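Local coordinates for protein DsrH (PDB 2HY5) that probably takes part in sulfur transfer during the oxidation of intracellular sulfur, as a subunit of the DsrEFH complex, at residues 2-10 / 91-102; 28-38 / 58-69. All coordinates share one frame; numbering follows the deposited sequence.

Interaction 1: residues 2-10 / 91-102; sequences SILHTVNKS and LTTECDTVQAWL
The H5 imidazole and W101 indole meet rim to rim, side by side, with planes 39° apart. W101 NE1 donates a nearly straight hydrogen bond to H5 ND1 (3.0 Å). The acceptor sits in the indole plane, but the donor is tilted 23° out of the imidazole plane. T6 O lies at the indole edge, in its plane. I3 CG2 lies over the centre of one imidazole face, 3.7 Å above the plane. Q99 OE1 is at the imidazole edge, 3.2 Å from H5 ND1; Q99 has CG anti to the backbone N (chi1 -172°) and an extended chain. Helix 16-23 packs on both rings.

The sheet's other face carries L4, T6, V98 and A100. L4 CD2 meets T92 CG2 (3.6 Å), and L4 CB lies against C95 SG. T6 OG1 is close to A100 CB and hydrogen-bonded to a water. At the start of the pairing, S2 OG donates to D96 OD1 from above the carboxylate plane. S2 O accepts from D96 N (2.8 Å).

Further along, four backbone hydrogen bonds run from L4 N to T97 O through to W101 N to T6 O. S130 and S135 of a DsrF chain bond to T97 and A100; R124 of a DsrE chain bonds to T92 O and C95 O. Strands 3-7 and 97-101 pair in parallel, the latter forming one edge of this chain's five-stranded parallel sheet, in an alpha/beta fold.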
loop_
_atom_site.group_PDB
_atom_site.type_symbol
_atom_site.label_atom_id
_atom_site.label_comp_id
_atom_site.label_asym_id
_atom_site.label_seq_id
_atom_site.Cartn_x
_atom_site.Cartn_y
_atom_site.Cartn_z
ATOM N N SER C 2 -3.519 -6.030 -28.320
ATOM C CA SER C 2 -4.431 -7.089 -27.792
ATOM C C SER C 2 -4.197 -7.323 -26.303
ATOM O O SER C 2 -4.337 -8.439 -25.816
ATOM C CB SER C 2 -4.211 -8.394 -28.558
ATOM O OG SER C 2 -2.863 -8.822 -28.440
ATOM N N ILE C 3 -3.829 -6.267 -25.585
ATOM C CA ILE C 3 -3.601 -6.379 -24.148
ATOM C C ILE C 3 -4.727 -5.704 -23.387
ATOM O O ILE C 3 -5.226 -4.658 -23.801
ATOM C CB ILE C 3 -2.295 -5.669 -23.714
ATOM C CG1 ILE C 3 -1.089 -6.318 -24.393
ATOM C CG2 ILE C 3 -2.152 -5.715 -22.193
ATOM C CD1 ILE C 3 0.215 -5.596 -24.112
ATOM N N LEU C 4 -5.129 -6.314 -22.278
ATOM C CA LEU C 4 -6.127 -5.709 -21.416
ATOM C C LEU C 4 -5.317 -5.194 -20.240
ATOM O O LEU C 4 -4.717 -5.978 -19.501
ATOM C CB LEU C 4 -7.150 -6.722 -20.892
ATOM C CG LEU C 4 -7.973 -6.148 -19.726
ATOM C CD1 LEU C 4 -8.890 -5.043 -20.233
ATOM C CD2 LEU C 4 -8.775 -7.248 -19.046
ATOM N N HIS C 5 -5.272 -3.878 -20.085
ATOM C CA HIS C 5 -4.546 -3.275 -18.974
ATOM C C HIS C 5 -5.539 -3.055 -17.844
ATOM O O HIS C 5 -6.667 -2.616 -18.080
ATOM C CB HIS C 5 -3.975 -1.917 -19.388
ATOM C CG HIS C 5 -3.031 -1.981 -20.547
ATOM N ND1 HIS C 5 -1.675 -2.176 -20.395
ATOM C CD2 HIS C 5 -3.248 -1.887 -21.881
ATOM C CE1 HIS C 5 -1.097 -2.196 -21.581
ATOM N NE2 HIS C 5 -2.029 -2.024 -22.503
ATOM N N THR C 6 -5.136 -3.365 -16.615
ATOM C CA THR C 6 -6.023 -3.133 -15.483
ATOM C C THR C 6 -5.392 -2.072 -14.592
ATOM O O THR C 6 -4.187 -2.099 -14.333
ATOM C CB THR C 6 -6.270 -4.419 -14.657
ATOM O OG1 THR C 6 -5.031 -4.905 -14.126
ATOM C CG2 THR C 6 -6.912 -5.500 -15.527
ATOM N N VAL C 7 -6.207 -1.122 -14.151
ATOM C CA VAL C 7 -5.735 -0.040 -13.284
ATOM C C VAL C 7 -6.659 0.007 -12.078
ATOM O O VAL C 7 -7.859 0.247 -12.227
ATOM C CB VAL C 7 -5.779 1.321 -14.013
ATOM C CG1 VAL C 7 -5.336 2.432 -13.070
ATOM C CG2 VAL C 7 -4.879 1.280 -15.243
ATOM N N ASN C 8 -6.108 -0.213 -10.886
ATOM C CA ASN C 8 -6.939 -0.222 -9.684
ATOM C C ASN C 8 -6.676 0.893 -8.689
ATOM O O ASN C 8 -7.253 0.895 -7.607
ATOM C CB ASN C 8 -6.791 -1.560 -8.956
ATOM C CG ASN C 8 -5.415 -1.735 -8.337
ATOM O OD1 ASN C 8 -5.247 -2.478 -7.371
ATOM N ND2 ASN C 8 -4.420 -1.059 -8.900
ATOM N N LYS C 9 -5.809 1.832 -9.048
ATOM C CA LYS C 9 -5.472 2.931 -8.150
ATOM C C LYS C 9 -5.971 4.276 -8.650
ATOM O O LYS C 9 -6.036 4.521 -9.852
ATOM C CB LYS C 9 -3.956 2.983 -7.951
ATOM C CG LYS C 9 -3.474 2.364 -6.650
ATOM C CD LYS C 9 -4.110 1.014 -6.390
ATOM C CE LYS C 9 -3.689 0.442 -5.045
ATOM N NZ LYS C 9 -4.113 1.265 -3.883
ATOM N N SER C 10 -6.314 5.146 -7.706
ATOM C CA SER C 10 -6.799 6.483 -8.016
ATOM C C SER C 10 -5.767 7.263 -8.824
ATOM O O SER C 10 -4.572 7.221 -8.525
ATOM C CB SER C 10 -7.099 7.238 -6.719
ATOM O OG SER C 10 -7.258 8.622 -6.963
ATOM N N LEU C 91 -13.554 -9.568 -20.791
ATOM C CA LEU C 91 -12.473 -8.741 -21.309
ATOM C C LEU C 91 -11.137 -9.478 -21.254
ATOM O O LEU C 91 -10.325 -9.367 -22.173
ATOM C CB LEU C 91 -12.365 -7.428 -20.524
ATOM C CG LEU C 91 -13.422 -6.359 -20.824
ATOM C CD1 LEU C 91 -13.235 -5.173 -19.888
ATOM C CD2 LEU C 91 -13.304 -5.916 -22.277
ATOM N N THR C 92 -10.899 -10.233 -20.183
ATOM C CA THR C 92 -9.634 -10.956 -20.063
ATOM C C THR C 92 -9.512 -12.080 -21.084
ATOM O O THR C 92 -8.401 -12.427 -21.490
ATOM C CB THR C 92 -9.437 -11.569 -18.654
ATOM O OG1 THR C 92 -10.445 -12.559 -18.415
ATOM C CG2 THR C 92 -9.513 -10.484 -17.585
ATOM N N THR C 93 -10.642 -12.653 -21.500
ATOM C CA THR C 93 -10.607 -13.736 -22.480
ATOM C C THR C 93 -10.644 -13.221 -23.916
ATOM O O THR C 93 -10.123 -13.870 -24.825
ATOM C CB THR C 93 -11.767 -14.744 -22.273
ATOM O OG1 THR C 93 -13.027 -14.078 -22.396
ATOM C CG2 THR C 93 -11.671 -15.382 -20.899
ATOM N N GLU C 94 -11.262 -12.061 -24.125
ATOM C CA GLU C 94 -11.328 -11.471 -25.460
ATOM C C GLU C 94 -9.942 -10.958 -25.837
ATOM O O GLU C 94 -9.494 -11.131 -26.972
ATOM C CB GLU C 94 -12.347 -10.327 -25.487
ATOM C CG GLU C 94 -13.793 -10.798 -25.350
ATOM C CD GLU C 94 -14.764 -9.668 -25.046
ATOM O OE1 GLU C 94 -15.984 -9.927 -25.006
ATOM O OE2 GLU C 94 -14.309 -8.524 -24.836
ATOM N N CYS C 95 -9.261 -10.331 -24.879
ATOM C CA CYS C 95 -7.911 -9.831 -25.118
ATOM C C CYS C 95 -6.930 -11.000 -24.999
ATOM O O CYS C 95 -7.256 -12.033 -24.419
ATOM C CB CYS C 95 -7.566 -8.732 -24.110
ATOM S SG CYS C 95 -8.517 -7.205 -24.350
ATOM N N ASP C 96 -5.731 -10.841 -25.548
ATOM C CA ASP C 96 -4.739 -11.915 -25.526
ATOM C C ASP C 96 -3.948 -12.041 -24.230
ATOM O O ASP C 96 -3.539 -13.138 -23.851
ATOM C CB ASP C 96 -3.760 -11.737 -26.688
ATOM C CG ASP C 96 -4.437 -11.834 -28.037
ATOM O OD1 ASP C 96 -3.769 -11.564 -29.054
ATOM O OD2 ASP C 96 -5.635 -12.185 -28.084
ATOM N N THR C 97 -3.722 -10.924 -23.554
ATOM C CA THR C 97 -2.961 -10.939 -22.309
ATOM C C THR C 97 -3.502 -9.871 -21.375
ATOM O O THR C 97 -4.061 -8.876 -21.824
ATOM C CB THR C 97 -1.460 -10.661 -22.578
ATOM O OG1 THR C 97 -0.951 -11.650 -23.482
ATOM C CG2 THR C 97 -0.659 -10.708 -21.287
ATOM N N VAL C 98 -3.348 -10.088 -20.074
ATOM C CA VAL C 98 -3.797 -9.123 -19.084
ATOM C C VAL C 98 -2.556 -8.552 -18.413
ATOM O O VAL C 98 -1.636 -9.289 -18.065
ATOM C CB VAL C 98 -4.685 -9.778 -18.008
ATOM C CG1 VAL C 98 -5.212 -8.710 -17.048
ATOM C CG2 VAL C 98 -5.841 -10.525 -18.663
ATOM N N GLN C 99 -2.529 -7.237 -18.251
ATOM C CA GLN C 99 -1.390 -6.579 -17.630
ATOM C C GLN C 99 -1.891 -5.701 -16.501
ATOM O O GLN C 99 -2.643 -4.761 -16.733
ATOM C CB GLN C 99 -0.649 -5.720 -18.650
ATOM C CG GLN C 99 0.660 -5.149 -18.127
ATOM C CD GLN C 99 1.456 -4.455 -19.208
ATOM O OE1 GLN C 99 1.238 -3.281 -19.501
ATOM N NE2 GLN C 99 2.375 -5.187 -19.825
ATOM N N ALA C 100 -1.472 -5.999 -15.278
ATOM C CA ALA C 100 -1.926 -5.222 -14.133
ATOM C C ALA C 100 -0.986 -4.071 -13.785
ATOM O O ALA C 100 0.223 -4.257 -13.667
ATOM C CB ALA C 100 -2.091 -6.137 -12.922
ATOM N N TRP C 101 -1.557 -2.881 -13.639
ATOM C CA TRP C 101 -0.802 -1.698 -13.259
ATOM C C TRP C 101 -1.200 -1.440 -11.822
ATOM O O TRP C 101 -2.269 -0.888 -11.551
ATOM C CB TRP C 101 -1.168 -0.501 -14.137
ATOM C CG TRP C 101 -0.723 -0.661 -15.554
ATOM C CD1 TRP C 101 -1.391 -1.304 -16.560
ATOM C CD2 TRP C 101 0.507 -0.192 -16.123
ATOM N NE1 TRP C 101 -0.652 -1.265 -17.723
ATOM C CE2 TRP C 101 0.510 -0.589 -17.484
ATOM C CE3 TRP C 101 1.601 0.517 -15.615
ATOM C CZ2 TRP C 101 1.589 -0.277 -18.346
ATOM C CZ3 TRP C 101 2.665 0.819 -16.468
ATOM C CH2 TRP C 101 2.651 0.423 -17.815
ATOM N N LEU C 102 -0.343 -1.872 -10.903
ATOM C CA LEU C 102 -0.608 -1.732 -9.475
ATOM C C LEU C 102 -0.209 -0.364 -8.925
ATOM O O LEU C 102 0.858 -0.287 -8.283
ATOM C CB LEU C 102 0.114 -2.854 -8.712
ATOM C CG LEU C 102 -0.268 -4.256 -9.221
ATOM C CD1 LEU C 102 0.483 -5.318 -8.435
ATOM C CD2 LEU C 102 -1.771 -4.481 -9.092
ATOM O OXT LEU C 102 -0.960 0.613 -9.137
HETATM O O HOH W 1 -4.463 -3.535 -11.574
#

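Interaction 2: residues 28-38 / 58-69; sequences ASVLLFEDGIY and KLYVLGPDLKAR
I37 packs into the junction of strand 58-62 and helix 63-68. Its CG1 presses on V61 CG2 at 3.3 Å, tighter than usual van der Waals contact. The two side chains cross at about a right angle. I37 CD1 rests on D65 CB (3.6 Å), and I37 CG2 meets L66 CD2.

Beside this apolar core lies a buried salt-bridge network of D35, D65 and R69. R69 grips D35 side-on: NE and NH2 both donate to OD2, at 3.1 and 3.0 Å. D35 OD2 lies in the guanidinium plane, although the carboxylate and guanidinium planes are 77° apart. E34 O lies over one guanidinium face. R69 NH1 turns back to D65 OD1 and D65 O. The other oxygen, D65 OD2, accepts E34 N at 2.7 Å, from above the carboxylate plane. These bonds should restrict rotation of the R69 head. Q15 of the DsrE chain bonds to both D65 and R69. R69 also crosses Y38 at about a right angle, with R69 CD 3.3 Å from Y38 OH. A water accepts from Y38 OH and donates to R69 O.

Strands 29-32 and 58-62 are the parallel strands of a beta-alpha-beta unit, with helix 47-53 in the crossover. Five backbone hydrogen bonds join the two segments here, from K58 N to A28 O through to L62 N to L32 O. V30 CB lies alongside L59 CD2, while L31 CD1 touches Y60 CB.

Packing is looser at the start of the strands. There K58 is exposed; its CB and CD pass S29 OG before the amine end departs. Y60 is partly exposed. Its CG is anti to the carbonyl carbon (chi1 -58°), and the ring runs back toward S29. S29 OG stays 3.8 Å from Y60 CE1, and a water joins S29 OG to Y60 OH.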
loop_
_atom_site.group_PDB
_atom_site.type_symbol
_atom_site.label_atom_id
_atom_site.label_comp_id
_atom_site.label_asym_id
_atom_site.label_seq_id
_atom_site.Cartn_x
_atom_site.Cartn_y
_atom_site.Cartn_z
ATOM N N ALA C 28 -5.737 -1.482 -27.788
ATOM C CA ALA C 28 -5.703 -2.105 -26.470
ATOM C C ALA C 28 -6.908 -1.684 -25.641
ATOM O O ALA C 28 -7.588 -0.704 -25.955
ATOM C CB ALA C 28 -4.414 -1.725 -25.748
ATOM N N SER C 29 -7.173 -2.434 -24.580
ATOM C CA SER C 29 -8.285 -2.122 -23.699
ATOM C C SER C 29 -7.754 -1.808 -22.311
ATOM O O SER C 29 -6.720 -2.331 -21.898
ATOM C CB SER C 29 -9.259 -3.298 -23.627
ATOM O OG SER C 29 -9.867 -3.529 -24.885
ATOM N N VAL C 30 -8.463 -0.940 -21.602
ATOM C CA VAL C 30 -8.080 -0.561 -20.255
ATOM C C VAL C 30 -9.306 -0.666 -19.361
ATOM O O VAL C 30 -10.374 -0.140 -19.685
ATOM C CB VAL C 30 -7.550 0.894 -20.201
ATOM C CG1 VAL C 30 -7.169 1.251 -18.777
ATOM C CG2 VAL C 30 -6.346 1.054 -21.116
ATOM N N LEU C 31 -9.156 -1.368 -18.242
ATOM C CA LEU C 31 -10.249 -1.517 -17.295
ATOM C C LEU C 31 -9.894 -0.844 -15.991
ATOM O O LEU C 31 -8.843 -1.113 -15.398
ATOM C CB LEU C 31 -10.557 -2.990 -17.013
ATOM C CG LEU C 31 -11.576 -3.173 -15.876
ATOM C CD1 LEU C 31 -12.955 -2.695 -16.330
ATOM C CD2 LEU C 31 -11.636 -4.627 -15.459
ATOM N N LEU C 32 -10.786 0.028 -15.549
ATOM C CA LEU C 32 -10.613 0.751 -14.304
ATOM C C LEU C 32 -11.481 0.066 -13.260
ATOM O O LEU C 32 -12.686 -0.082 -13.455
ATOM C CB LEU C 32 -11.077 2.194 -14.481
ATOM C CG LEU C 32 -10.405 2.974 -15.616
ATOM C CD1 LEU C 32 -11.137 4.304 -15.835
ATOM C CD2 LEU C 32 -8.939 3.204 -15.271
ATOM N N PHE C 33 -10.873 -0.384 -12.168
ATOM C CA PHE C 33 -11.658 -1.007 -11.116
ATOM C C PHE C 33 -11.098 -0.585 -9.762
ATOM O O PHE C 33 -10.041 0.039 -9.699
ATOM C CB PHE C 33 -11.743 -2.539 -11.296
ATOM C CG PHE C 33 -10.463 -3.286 -11.028
ATOM C CD1 PHE C 33 -9.318 -3.052 -11.783
ATOM C CD2 PHE C 33 -10.426 -4.279 -10.052
ATOM C CE1 PHE C 33 -8.159 -3.799 -11.574
ATOM C CE2 PHE C 33 -9.274 -5.029 -9.837
ATOM C CZ PHE C 33 -8.138 -4.790 -10.599
ATOM N N GLU C 34 -11.818 -0.890 -8.689
ATOM C CA GLU C 34 -11.409 -0.461 -7.359
ATOM C C GLU C 34 -11.306 1.065 -7.395
ATOM O O GLU C 34 -12.179 1.729 -7.952
ATOM C CB GLU C 34 -10.074 -1.106 -6.959
ATOM C CG GLU C 34 -10.203 -2.596 -6.666
ATOM C CD GLU C 34 -8.916 -3.228 -6.169
ATOM O OE1 GLU C 34 -8.048 -2.495 -5.650
ATOM O OE2 GLU C 34 -8.781 -4.465 -6.285
ATOM N N ASP C 35 -10.246 1.622 -6.820
ATOM C CA ASP C 35 -10.073 3.072 -6.795
ATOM C C ASP C 35 -9.759 3.686 -8.164
ATOM O O ASP C 35 -9.788 4.912 -8.326
ATOM C CB ASP C 35 -8.981 3.449 -5.787
ATOM C CG ASP C 35 -9.425 3.258 -4.342
ATOM O OD1 ASP C 35 -8.569 3.398 -3.441
ATOM O OD2 ASP C 35 -10.625 2.985 -4.093
ATOM N N GLY C 36 -9.455 2.843 -9.148
ATOM C CA GLY C 36 -9.170 3.353 -10.479
ATOM C C GLY C 36 -10.411 3.977 -11.102
ATOM O O GLY C 36 -10.317 4.768 -12.047
ATOM N N ILE C 37 -11.575 3.609 -10.565
ATOM C CA ILE C 37 -12.885 4.093 -11.024
ATOM C C ILE C 37 -13.009 5.615 -11.095
ATOM O O ILE C 37 -13.686 6.156 -11.968
ATOM C CB ILE C 37 -14.002 3.542 -10.093
ATOM C CG1 ILE C 37 -14.769 2.441 -10.812
ATOM C CG2 ILE C 37 -14.915 4.658 -9.591
ATOM C CD1 ILE C 37 -13.949 1.231 -11.076
ATOM N N TYR C 38 -12.356 6.302 -10.170
ATOM C CA TYR C 38 -12.442 7.754 -10.127
ATOM C C TYR C 38 -11.963 8.430 -11.413
ATOM O O TYR C 38 -12.420 9.520 -11.752
ATOM C CB TYR C 38 -11.663 8.273 -8.921
ATOM C CG TYR C 38 -12.248 7.805 -7.605
ATOM C CD1 TYR C 38 -11.516 6.985 -6.744
ATOM C CD2 TYR C 38 -13.529 8.190 -7.218
ATOM C CE1 TYR C 38 -12.046 6.563 -5.531
ATOM C CE2 TYR C 38 -14.070 7.777 -5.999
ATOM C CZ TYR C 38 -13.319 6.961 -5.161
ATOM O OH TYR C 38 -13.826 6.555 -3.945
ATOM N N LYS C 58 -9.826 1.359 -25.932
ATOM C CA LYS C 58 -11.191 1.049 -25.526
ATOM C C LYS C 58 -11.130 1.080 -23.999
ATOM O O LYS C 58 -10.400 0.295 -23.394
ATOM C CB LYS C 58 -11.598 -0.352 -25.990
ATOM C CG LYS C 58 -11.525 -0.566 -27.491
ATOM C CD LYS C 58 -11.912 -1.995 -27.847
ATOM C CE LYS C 58 -11.870 -2.228 -29.347
ATOM N NZ LYS C 58 -12.337 -3.597 -29.708
ATOM N N LEU C 59 -11.877 1.986 -23.380
ATOM C CA LEU C 59 -11.862 2.108 -21.924
ATOM C C LEU C 59 -13.119 1.522 -21.293
ATOM O O LEU C 59 -14.229 1.702 -21.803
ATOM C CB LEU C 59 -11.743 3.580 -21.516
ATOM C CG LEU C 59 -10.585 4.403 -22.081
ATOM C CD1 LEU C 59 -10.623 5.797 -21.462
ATOM C CD2 LEU C 59 -9.256 3.723 -21.787
ATOM N N TYR C 60 -12.930 0.826 -20.176
ATOM C CA TYR C 60 -14.026 0.203 -19.442
ATOM C C TYR C 60 -13.884 0.544 -17.969
ATOM O O TYR C 60 -12.778 0.780 -17.488
ATOM C CB TYR C 60 -13.979 -1.319 -19.585
ATOM C CG TYR C 60 -14.036 -1.811 -21.006
ATOM C CD1 TYR C 60 -12.904 -1.787 -21.820
ATOM C CD2 TYR C 60 -15.230 -2.282 -21.547
ATOM C CE1 TYR C 60 -12.963 -2.223 -23.142
ATOM C CE2 TYR C 60 -15.299 -2.718 -22.869
ATOM C CZ TYR C 60 -14.164 -2.683 -23.658
ATOM O OH TYR C 60 -14.240 -3.090 -24.971
ATOM N N VAL C 61 -15.005 0.567 -17.260
ATOM C CA VAL C 61 -14.991 0.860 -15.836
ATOM C C VAL C 61 -15.885 -0.167 -15.155
ATOM O O VAL C 61 -16.934 -0.523 -15.684
ATOM C CB VAL C 61 -15.503 2.301 -15.558
ATOM C CG1 VAL C 61 -16.941 2.459 -16.019
ATOM C CG2 VAL C 61 -15.380 2.619 -14.080
ATOM N N LEU C 62 -15.467 -0.656 -13.989
ATOM C CA LEU C 62 -16.248 -1.665 -13.280
ATOM C C LEU C 62 -17.413 -1.039 -12.514
ATOM O O LEU C 62 -17.219 -0.327 -11.530
ATOM C CB LEU C 62 -15.340 -2.459 -12.331
ATOM C CG LEU C 62 -15.950 -3.712 -11.700
ATOM C CD1 LEU C 62 -16.316 -4.737 -12.773
ATOM C CD2 LEU C 62 -14.947 -4.306 -10.729
ATOM N N GLY C 63 -18.626 -1.314 -12.990
ATOM C CA GLY C 63 -19.832 -0.775 -12.383
ATOM C C GLY C 63 -19.976 -0.993 -10.888
ATOM O O GLY C 63 -20.375 -0.073 -10.174
ATOM N N PRO C 64 -19.688 -2.202 -10.384
ATOM C CA PRO C 64 -19.804 -2.468 -8.947
ATOM C C PRO C 64 -18.956 -1.513 -8.104
ATOM O O PRO C 64 -19.409 -1.035 -7.062
ATOM C CB PRO C 64 -19.352 -3.919 -8.835
ATOM C CG PRO C 64 -19.865 -4.511 -10.110
ATOM C CD PRO C 64 -19.463 -3.457 -11.127
ATOM N N ASP C 65 -17.728 -1.239 -8.543
ATOM C CA ASP C 65 -16.866 -0.321 -7.804
ATOM C C ASP C 65 -17.361 1.117 -7.960
ATOM O O ASP C 65 -17.280 1.916 -7.026
ATOM C CB ASP C 65 -15.405 -0.456 -8.256
ATOM C CG ASP C 65 -14.690 -1.618 -7.571
ATOM O OD1 ASP C 65 -14.824 -1.743 -6.333
ATOM O OD2 ASP C 65 -13.982 -2.396 -8.252
ATOM N N LEU C 66 -17.883 1.443 -9.139
ATOM C CA LEU C 66 -18.417 2.780 -9.379
ATOM C C LEU C 66 -19.552 3.056 -8.409
ATOM O O LEU C 66 -19.570 4.080 -7.725
ATOM C CB LEU C 66 -18.967 2.890 -10.805
ATOM C CG LEU C 66 -18.142 3.546 -11.908
ATOM C CD1 LEU C 66 -18.851 3.326 -13.238
ATOM C CD2 LEU C 66 -17.973 5.039 -11.626
ATOM N N LYS C 67 -20.508 2.130 -8.363
ATOM C CA LYS C 67 -21.676 2.267 -7.500
ATOM C C LYS C 67 -21.315 2.286 -6.021
ATOM O O LYS C 67 -21.899 3.033 -5.240
ATOM C CB LYS C 67 -22.663 1.116 -7.741
ATOM C CG LYS C 67 -23.037 0.843 -9.184
ATOM C CD LYS C 67 -23.883 -0.426 -9.254
ATOM C CE LYS C 67 -23.852 -1.084 -10.631
ATOM N NZ LYS C 67 -24.387 -0.214 -11.714
ATOM N N ALA C 68 -20.356 1.458 -5.633
ATOM C CA ALA C 68 -19.944 1.386 -4.242
ATOM C C ALA C 68 -19.386 2.723 -3.770
ATOM O O ALA C 68 -19.511 3.089 -2.598
ATOM C CB ALA C 68 -18.900 0.303 -4.074
ATOM N N ARG C 69 -18.783 3.460 -4.693
ATOM C CA ARG C 69 -18.198 4.740 -4.342
ATOM C C ARG C 69 -19.135 5.931 -4.508
ATOM O O ARG C 69 -18.730 7.077 -4.327
ATOM C CB ARG C 69 -16.888 4.915 -5.107
ATOM C CG ARG C 69 -15.820 3.954 -4.577
ATOM C CD ARG C 69 -14.659 3.786 -5.527
ATOM N NE ARG C 69 -13.621 2.909 -4.986
ATOM C CZ ARG C 69 -13.724 1.586 -4.886
ATOM N NH1 ARG C 69 -14.828 0.965 -5.288
ATOM N NH2 ARG C 69 -12.710 0.884 -4.404
HETATM O O HOH W 2 -12.347 -4.461 -25.927
HETATM O O HOH W 3 -16.186 7.674 -3.121
#

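From the N terminus, the chain enters the sheet on strand 3-7. It passes through helix 16-23 to strand 29-32, then through helix 47-53 to strand 58-62. Here interaction 2 closes a loop with 19 residues between its segments. Helix 63-68, strand 81-83 and helix 85-94 follow. Strand 97-101 then returns beside strand 3-7, and interaction 1 closes the long loop, with 80 residues between its segments. Interaction 2 is nested inside it. The two contacts meet at the sheet's middle, where H5 N probably hydrogen-bonds to S29 O, and L31 N to H5 O. Together they tie four of the five strands in the order 58-62, 29-32, 3-7, 97-101.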